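PDB 2F2L: peptidoglycan recognition protein-LC isoform LCx from Drosophila melanogaster, which binds a diaminopimelate-containing anhydro-muropeptide of bacterial peptidoglycan and probably senses it in innate immunity. Local coordinates for residues B[28-33]-B[97-102]; B[61-66]-B[78-83]. All blocks are in the same frame, centred on the assembly; numbering follows the deposited sequence.

Interaction 1 of 2, residues B[28-33]-B[97-102]; sequences VVISHT and IGISFI. With MLD (glcnac(beta1-4)-murnac(1,6-anhydro)-L-ala-gamma-D-glu-meso-a2pm-D-ala), chain G.
Val28 to His32 pair with Ile97 to Phe101 as neighbouring parallel strands of the mixed sheet, 97-101 between 68-70 and 25-32, close to the centre of the chain. The bonding is that of a parallel ladder. Val29 N donates to Ile97 O at 2.8 Å and Val29 O accepts Ile99 N at 3.1 Å; Ser31 repeats the pattern with Ile99 and Phe101, and Thr33 N carries it past the strand end by donating to Phe101 O. On one face Ile30 CD1 runs alongside Ile99, 3.9 Å from its CB, while Ile30 CG2 meets the Phe101 ring at CE1, 4.0 Å away. On the opposite face, Ser100 OG makes a weak hydrogen bond to Ser31 OG. His32, with CG between its backbone N and carbonyl carbon (chi1 63°), swings its ring away from 97-102, and NE2 donates to the GlcNAc acetyl oxygen OAC at 2.7 Å, nearly straight (167°), in the ring plane; Phe105 N donates to ND1, which fixes NE2 as the N-H nitrogen. Thr33 O accepts the MurNAc amide NAD at 3.0 Å. Strand 135-139 flanks 25-32 on its far edge, and helices 112-127 and 151-157 pack over the apolar face.

Interaction 2 of 2, residues B[61-66]-B[78-83]; sequences WDHIGY and EGRGWD. With MLD (glcnac(beta1-4)-murnac(1,6-anhydro)-L-ala-gamma-D-glu-meso-a2pm-D-ala), chain G.
Two irregular loops meet at one backbone point, where Tyr66 and Gly79 bring their CA atoms to 5.4 Å and Arg80 N donates to Tyr66 O at 2.9 Å. Beside this bond the packing is close, with Ile64 CG2 3.5 Å from Gly79 CA. From there the Arg80 side chain, stretched straight out (chi2 180°), runs along the loop 61-66. NE reaches Ile64 O at 2.8 Å, with the acceptor nearly in the guanidinium plane, whereas NH2 reaches His63 O at 3.2 Å from well above the carbonyl plane. The His63 side chain runs antiparallel to that of Arg80, its ring turned 26° from the guanidinium. These two carbonyls, with Val85 O at NH1, fix the rotation of the group, and its outer edge takes the carboxylate of the meso-diaminopimelate side chain: NH1 bonds to OBU and NH2 to OBV, each at 2.9 Å. Asp62 N gives OBV a second bond at 2.8 Å. Trp61 lays one ring face under the same ligand residue, its CBP lying 3.5 Å above the plane toward the rim. A buried guanidinium held by carbonyls and matched to a carboxylate, probably as an ion pair, is consistent with selection of diaminopimelate-type peptidoglycan.

The two contacts, centres 11 Å apart, line one binding groove. Along the chain, segments 61-66 and 78-83 of interaction 2 both fall between the strands of interaction 1; strands 68-70 and 76-78 join them, and 68-70 lies next to 97-101 in the same sheet. Tyr66 ties the sites together: its ring packs against Ser31 and Ser100, with CE1 3.3 Å from Ser31 OG, while its OH bonds to the lactyl carbonyl oxygen OAM. The ligand thus has its sugars at the C-terminal end of strand 25-32 and its peptide along the 61-66 loop. It also hydrogen-bonds to another protein's chain, so this groove presents it at an interface.

Interaction 1 of 2, residues B[28-33]-B[97-102]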
# COMPACT_ATOMS: atom_id res chain seq x y z
N VAL B 28 -16.93 -18.00 0.73
CA VAL B 28 -16.38 -16.84 1.43
C VAL B 28 -14.87 -16.81 1.21
O VAL B 28 -14.21 -17.85 1.30
CB VAL B 28 -16.65 -16.90 2.96
CG1 VAL B 28 -15.87 -15.79 3.71
CG2 VAL B 28 -18.13 -16.78 3.25
N VAL B 29 -14.34 -15.62 0.92
CA VAL B 29 -12.91 -15.44 0.68
C VAL B 29 -12.35 -14.42 1.67
O VAL B 29 -12.78 -13.27 1.70
CB VAL B 29 -12.65 -14.98 -0.77
CG1 VAL B 29 -11.15 -14.83 -1.00
CG2 VAL B 29 -13.23 -15.99 -1.76
N ILE B 30 -11.42 -14.87 2.49
CA ILE B 30 -10.79 -14.01 3.49
C ILE B 30 -9.49 -13.39 2.97
O ILE B 30 -8.56 -14.10 2.54
CB ILE B 30 -10.49 -14.80 4.80
CG1 ILE B 30 -11.78 -15.37 5.41
CG2 ILE B 30 -9.67 -13.95 5.79
CD1 ILE B 30 -12.91 -14.40 5.59
N SER B 31 -9.41 -12.06 3.04
CA SER B 31 -8.21 -11.31 2.66
C SER B 31 -7.74 -10.48 3.85
O SER B 31 -8.37 -10.46 4.90
CB SER B 31 -8.52 -10.39 1.47
OG SER B 31 -9.58 -9.48 1.78
N HIS B 32 -6.61 -9.79 3.67
CA HIS B 32 -6.28 -8.62 4.52
C HIS B 32 -6.07 -7.42 3.61
O HIS B 32 -5.94 -7.57 2.40
CB HIS B 32 -5.06 -8.89 5.43
CG HIS B 32 -3.76 -9.14 4.72
ND1 HIS B 32 -2.58 -9.33 5.40
CD2 HIS B 32 -3.45 -9.19 3.40
CE1 HIS B 32 -1.60 -9.52 4.53
NE2 HIS B 32 -2.10 -9.43 3.32
N THR B 33 -6.00 -6.23 4.20
CA THR B 33 -5.80 -5.02 3.42
C THR B 33 -4.34 -4.77 3.06
O THR B 33 -4.07 -3.95 2.17
CB THR B 33 -6.33 -3.74 4.15
OG1 THR B 33 -5.62 -3.54 5.37
CG2 THR B 33 -7.84 -3.81 4.38
N ILE B 97 -18.57 -14.06 -1.02
CA ILE B 97 -18.51 -12.91 -0.12
C ILE B 97 -17.03 -12.71 0.26
O ILE B 97 -16.38 -13.64 0.75
CB ILE B 97 -19.36 -13.16 1.15
CG1 ILE B 97 -20.85 -13.10 0.80
CG2 ILE B 97 -19.04 -12.18 2.24
CD1 ILE B 97 -21.34 -11.74 0.33
N GLY B 98 -16.51 -11.52 -0.03
CA GLY B 98 -15.14 -11.15 0.32
C GLY B 98 -15.09 -10.30 1.58
O GLY B 98 -15.65 -9.22 1.64
N ILE B 99 -14.42 -10.82 2.59
CA ILE B 99 -14.24 -10.14 3.87
C ILE B 99 -12.73 -9.88 4.06
O ILE B 99 -11.91 -10.80 3.94
CB ILE B 99 -14.76 -11.02 5.03
CG1 ILE B 99 -16.25 -11.33 4.83
CG2 ILE B 99 -14.51 -10.36 6.36
CD1 ILE B 99 -16.76 -12.45 5.68
N SER B 100 -12.37 -8.63 4.30
CA SER B 100 -10.97 -8.27 4.49
C SER B 100 -10.70 -7.89 5.94
O SER B 100 -11.43 -7.07 6.50
CB SER B 100 -10.58 -7.10 3.59
OG SER B 100 -9.16 -6.97 3.52
N PHE B 101 -9.67 -8.48 6.53
CA PHE B 101 -9.21 -8.03 7.86
C PHE B 101 -8.36 -6.78 7.66
O PHE B 101 -7.43 -6.80 6.83
CB PHE B 101 -8.39 -9.10 8.56
CG PHE B 101 -9.21 -10.19 9.20
CD1 PHE B 101 -10.11 -10.95 8.45
CD2 PHE B 101 -9.07 -10.47 10.55
CE1 PHE B 101 -10.89 -11.95 9.04
CE2 PHE B 101 -9.84 -11.50 11.15
CZ PHE B 101 -10.74 -12.24 10.37
N ILE B 102 -8.69 -5.71 8.38
CA ILE B 102 -7.96 -4.46 8.25
C ILE B 102 -6.62 -4.65 8.95
O ILE B 102 -6.57 -4.93 10.17
CB ILE B 102 -8.72 -3.27 8.86
CG1 ILE B 102 -10.09 -3.08 8.18
CG2 ILE B 102 -7.91 -1.98 8.70
CD1 ILE B 102 -10.95 -1.98 8.83
CAA MLD G . 1.01 -8.61 1.85
CAB MLD G . 0.12 -8.95 0.66
OAC MLD G . -0.97 -9.49 0.83
N2 MLD G . 0.62 -8.60 -0.52
C2 MLD G . -0.04 -8.86 -1.79
C3 MLD G . 0.98 -9.56 -2.69
O3 MLD G . 1.43 -10.81 -2.13
C4 MLD G . 0.43 -9.73 -4.11
O4 MLD G . 1.50 -10.21 -4.90
C5 MLD G . -0.02 -8.37 -4.64
C6 MLD G . -0.71 -8.39 -6.02
O6 MLD G . -0.86 -7.01 -6.47
O5 MLD G . -1.02 -7.87 -3.75
C1 MLD G . -0.48 -7.56 -2.45
O1 MLD G . -1.51 -6.99 -1.67
CA4 MLD G . -1.83 -5.65 -2.10
CA5 MLD G . -0.82 -4.56 -1.73
OA5 MLD G . -1.37 -3.50 -0.87
CA6 MLD G . -0.68 -3.84 -3.03
OA6 MLD G . -1.80 -2.98 -3.06
CA1 MLD G . -2.40 -2.98 -1.73
CA2 MLD G . -3.60 -3.94 -1.75
NAD MLD G . -4.59 -3.51 -0.74
CAE MLD G . -5.85 -3.26 -1.03
CAF MLD G . -6.69 -2.82 0.15
OAG MLD G . -6.34 -3.36 -2.16
CA3 MLD G . -3.17 -5.37 -1.44
OAH MLD G . -4.14 -6.36 -1.95
CAI MLD G . -5.05 -6.87 -0.94
CAJ MLD G . -4.51 -8.11 -0.26
CAL MLD G . -6.39 -7.22 -1.61
OAM MLD G . -7.25 -7.74 -0.90
N MLD G . -6.57 -6.94 -2.90
CA MLD G . -7.82 -7.19 -3.63
CB MLD G . -8.67 -5.92 -3.45
C MLD G . -7.46 -7.34 -5.11
O MLD G . -6.77 -6.49 -5.68
NAN MLD G . -7.91 -8.46 -5.68
CAO MLD G . -7.69 -8.85 -7.08
CAP MLD G . -7.20 -10.33 -7.20
OBA MLD G . -7.37 -10.86 -8.29
OAQ MLD G . -6.71 -10.91 -6.20
CBB MLD G . -9.03 -8.83 -7.81
CBC MLD G . -9.64 -7.45 -8.00
CBD MLD G . -10.93 -7.59 -8.82
OBE MLD G . -11.58 -8.64 -8.83
NBF MLD G . -11.29 -6.52 -9.51
CBG MLD G . -12.49 -6.49 -10.34
CBH MLD G . -12.32 -7.43 -11.55
OBI MLD G . -11.27 -7.44 -12.20
NBJ MLD G . -13.35 -8.23 -11.80
CBK MLD G . -13.40 -9.19 -12.93
CBL MLD G . -14.65 -8.87 -13.77
CBM MLD G . -13.48 -10.66 -12.49
OBO MLD G . -13.96 -10.93 -11.36
OBN MLD G . -13.06 -11.51 -13.33
CBP MLD G . -12.76 -5.04 -10.76
CBQ MLD G . -14.19 -4.84 -11.30
CBR MLD G . -14.48 -3.36 -11.56
CBS MLD G . -15.97 -3.03 -11.56
CBT MLD G . -16.50 -3.08 -10.12
OBV MLD G . -16.17 -2.14 -9.38
OBU MLD G . -17.22 -4.04 -9.79
NBW MLD G . -16.70 -4.01 -12.39

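Interaction 2 of 2, residues B[61-66]-B[78-83]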
# COMPACT_ATOMS: atom_id res chain seq x y z
N TRP B 61 -12.28 1.30 -9.80
CA TRP B 61 -13.46 0.43 -9.62
C TRP B 61 -14.69 1.25 -9.20
O TRP B 61 -14.59 2.45 -8.90
CB TRP B 61 -13.17 -0.70 -8.63
CG TRP B 61 -11.97 -1.54 -9.01
CD1 TRP B 61 -11.42 -1.67 -10.26
CD2 TRP B 61 -11.20 -2.39 -8.14
NE1 TRP B 61 -10.35 -2.52 -10.22
CE2 TRP B 61 -10.19 -2.97 -8.93
CE3 TRP B 61 -11.26 -2.70 -6.78
CZ2 TRP B 61 -9.24 -3.86 -8.40
CZ3 TRP B 61 -10.31 -3.57 -6.25
CH2 TRP B 61 -9.31 -4.14 -7.05
N ASP B 62 -15.84 0.61 -9.18
CA ASP B 62 -17.11 1.31 -8.95
C ASP B 62 -17.50 1.50 -7.46
O ASP B 62 -18.45 2.22 -7.13
CB ASP B 62 -18.22 0.58 -9.70
CG ASP B 62 -18.10 0.74 -11.22
OD1 ASP B 62 -17.64 1.81 -11.68
OD2 ASP B 62 -18.49 -0.21 -11.94
N HIS B 63 -16.75 0.87 -6.58
CA HIS B 63 -16.99 0.93 -5.14
C HIS B 63 -15.79 0.29 -4.46
O HIS B 63 -14.92 -0.32 -5.11
CB HIS B 63 -18.28 0.15 -4.79
CG HIS B 63 -18.97 0.62 -3.54
ND1 HIS B 63 -18.36 1.43 -2.60
CD2 HIS B 63 -20.21 0.36 -3.06
CE1 HIS B 63 -19.21 1.66 -1.61
NE2 HIS B 63 -20.33 1.03 -1.87
N ILE B 64 -15.72 0.41 -3.14
CA ILE B 64 -14.78 -0.39 -2.38
C ILE B 64 -15.03 -1.86 -2.75
O ILE B 64 -16.18 -2.29 -2.94
CB ILE B 64 -14.93 -0.13 -0.88
CG1 ILE B 64 -13.74 -0.67 -0.10
CG2 ILE B 64 -16.24 -0.75 -0.34
CD1 ILE B 64 -13.68 -0.13 1.30
N GLY B 65 -13.95 -2.61 -2.89
CA GLY B 65 -13.99 -3.94 -3.50
C GLY B 65 -14.55 -5.02 -2.60
O GLY B 65 -15.09 -5.99 -3.08
N TYR B 66 -14.42 -4.85 -1.29
CA TYR B 66 -14.85 -5.89 -0.36
C TYR B 66 -16.36 -5.84 -0.10
O TYR B 66 -17.01 -4.81 -0.23
CB TYR B 66 -14.08 -5.78 0.95
CG TYR B 66 -12.57 -5.78 0.78
CD1 TYR B 66 -11.91 -6.86 0.19
CD2 TYR B 66 -11.80 -4.68 1.17
CE1 TYR B 66 -10.52 -6.87 0.02
CE2 TYR B 66 -10.40 -4.67 1.02
CZ TYR B 66 -9.77 -5.77 0.44
OH TYR B 66 -8.41 -5.78 0.29
N GLU B 78 -19.12 -2.12 6.62
CA GLU B 78 -19.79 -2.56 5.39
C GLU B 78 -19.07 -2.02 4.14
O GLU B 78 -18.68 -0.86 4.10
CB GLU B 78 -21.25 -2.07 5.38
CG GLU B 78 -22.07 -2.55 4.19
CD GLU B 78 -23.46 -1.89 4.10
OE1 GLU B 78 -23.58 -0.63 4.10
OE2 GLU B 78 -24.45 -2.66 3.97
N GLY B 79 -18.89 -2.88 3.14
CA GLY B 79 -18.44 -2.45 1.82
C GLY B 79 -19.63 -2.53 0.87
O GLY B 79 -20.59 -1.73 0.97
N ARG B 80 -19.58 -3.49 -0.03
CA ARG B 80 -20.72 -3.73 -0.92
C ARG B 80 -21.87 -4.48 -0.25
O ARG B 80 -22.97 -4.53 -0.81
CB ARG B 80 -20.25 -4.46 -2.17
CG ARG B 80 -19.27 -3.65 -2.97
CD ARG B 80 -18.79 -4.35 -4.21
NE ARG B 80 -17.70 -3.59 -4.83
CZ ARG B 80 -17.40 -3.55 -6.13
NH1 ARG B 80 -18.12 -4.21 -7.04
NH2 ARG B 80 -16.38 -2.82 -6.53
N GLY B 81 -21.64 -5.04 0.95
CA GLY B 81 -22.65 -5.84 1.66
C GLY B 81 -22.87 -7.23 1.07
O GLY B 81 -22.12 -7.67 0.20
N TRP B 82 -23.93 -7.92 1.55
CA TRP B 82 -24.23 -9.31 1.15
C TRP B 82 -24.73 -9.49 -0.29
O TRP B 82 -24.53 -10.56 -0.88
CB TRP B 82 -25.31 -9.93 2.06
CG TRP B 82 -24.97 -10.01 3.51
CD1 TRP B 82 -25.51 -9.27 4.53
CD2 TRP B 82 -24.03 -10.90 4.12
NE1 TRP B 82 -24.96 -9.64 5.73
CE2 TRP B 82 -24.03 -10.63 5.50
CE3 TRP B 82 -23.18 -11.90 3.63
CZ2 TRP B 82 -23.21 -11.32 6.40
CZ3 TRP B 82 -22.35 -12.57 4.53
CH2 TRP B 82 -22.38 -12.28 5.89
N ASP B 83 -25.43 -8.48 -0.81
CA ASP B 83 -26.27 -8.63 -2.00
C ASP B 83 -25.62 -8.28 -3.34
O ASP B 83 -26.25 -8.45 -4.37
CB ASP B 83 -27.52 -7.74 -1.87
CG ASP B 83 -28.42 -8.15 -0.71
OD1 ASP B 83 -28.16 -9.16 -0.04
OD2 ASP B 83 -29.43 -7.46 -0.49
CAA MLD G . 1.01 -8.61 1.85
CAB MLD G . 0.12 -8.95 0.66
OAC MLD G . -0.97 -9.49 0.83
N2 MLD G . 0.62 -8.60 -0.52
C2 MLD G . -0.04 -8.86 -1.79
C3 MLD G . 0.98 -9.56 -2.69
O3 MLD G . 1.43 -10.81 -2.13
C4 MLD G . 0.43 -9.73 -4.11
O4 MLD G . 1.50 -10.21 -4.90
C5 MLD G . -0.02 -8.37 -4.64
C6 MLD G . -0.71 -8.39 -6.02
O6 MLD G . -0.86 -7.01 -6.47
O5 MLD G . -1.02 -7.87 -3.75
C1 MLD G . -0.48 -7.56 -2.45
O1 MLD G . -1.51 -6.99 -1.67
CA4 MLD G . -1.83 -5.65 -2.10
CA5 MLD G . -0.82 -4.56 -1.73
OA5 MLD G . -1.37 -3.50 -0.87
CA6 MLD G . -0.68 -3.84 -3.03
OA6 MLD G . -1.80 -2.98 -3.06
CA1 MLD G . -2.40 -2.98 -1.73
CA2 MLD G . -3.60 -3.94 -1.75
NAD MLD G . -4.59 -3.51 -0.74
CAE MLD G . -5.85 -3.26 -1.03
CAF MLD G . -6.69 -2.82 0.15
OAG MLD G . -6.34 -3.36 -2.16
CA3 MLD G . -3.17 -5.37 -1.44
OAH MLD G . -4.14 -6.36 -1.95
CAI MLD G . -5.05 -6.87 -0.94
CAJ MLD G . -4.51 -8.11 -0.26
CAL MLD G . -6.39 -7.22 -1.61
OAM MLD G . -7.25 -7.74 -0.90
N MLD G . -6.57 -6.94 -2.90
CA MLD G . -7.82 -7.19 -3.63
CB MLD G . -8.67 -5.92 -3.45
C MLD G . -7.46 -7.34 -5.11
O MLD G . -6.77 -6.49 -5.68
NAN MLD G . -7.91 -8.46 -5.68
CAO MLD G . -7.69 -8.85 -7.08
CAP MLD G . -7.20 -10.33 -7.20
OBA MLD G . -7.37 -10.86 -8.29
OAQ MLD G . -6.71 -10.91 -6.20
CBB MLD G . -9.03 -8.83 -7.81
CBC MLD G . -9.64 -7.45 -8.00
CBD MLD G . -10.93 -7.59 -8.82
OBE MLD G . -11.58 -8.64 -8.83
NBF MLD G . -11.29 -6.52 -9.51
CBG MLD G . -12.49 -6.49 -10.34
CBH MLD G . -12.32 -7.43 -11.55
OBI MLD G . -11.27 -7.44 -12.20
NBJ MLD G . -13.35 -8.23 -11.80
CBK MLD G . -13.40 -9.19 -12.93
CBL MLD G . -14.65 -8.87 -13.77
CBM MLD G . -13.48 -10.66 -12.49
OBO MLD G . -13.96 -10.93 -11.36
OBN MLD G . -13.06 -11.51 -13.33
CBP MLD G . -12.76 -5.04 -10.76
CBQ MLD G . -14.19 -4.84 -11.30
CBR MLD G . -14.48 -3.36 -11.56
CBS MLD G . -15.97 -3.03 -11.56
CBT MLD G . -16.50 -3.08 -10.12
OBV MLD G . -16.17 -2.14 -9.38
OBU MLD G . -17.22 -4.04 -9.79
NBW MLD G . -16.70 -4.01 -12.39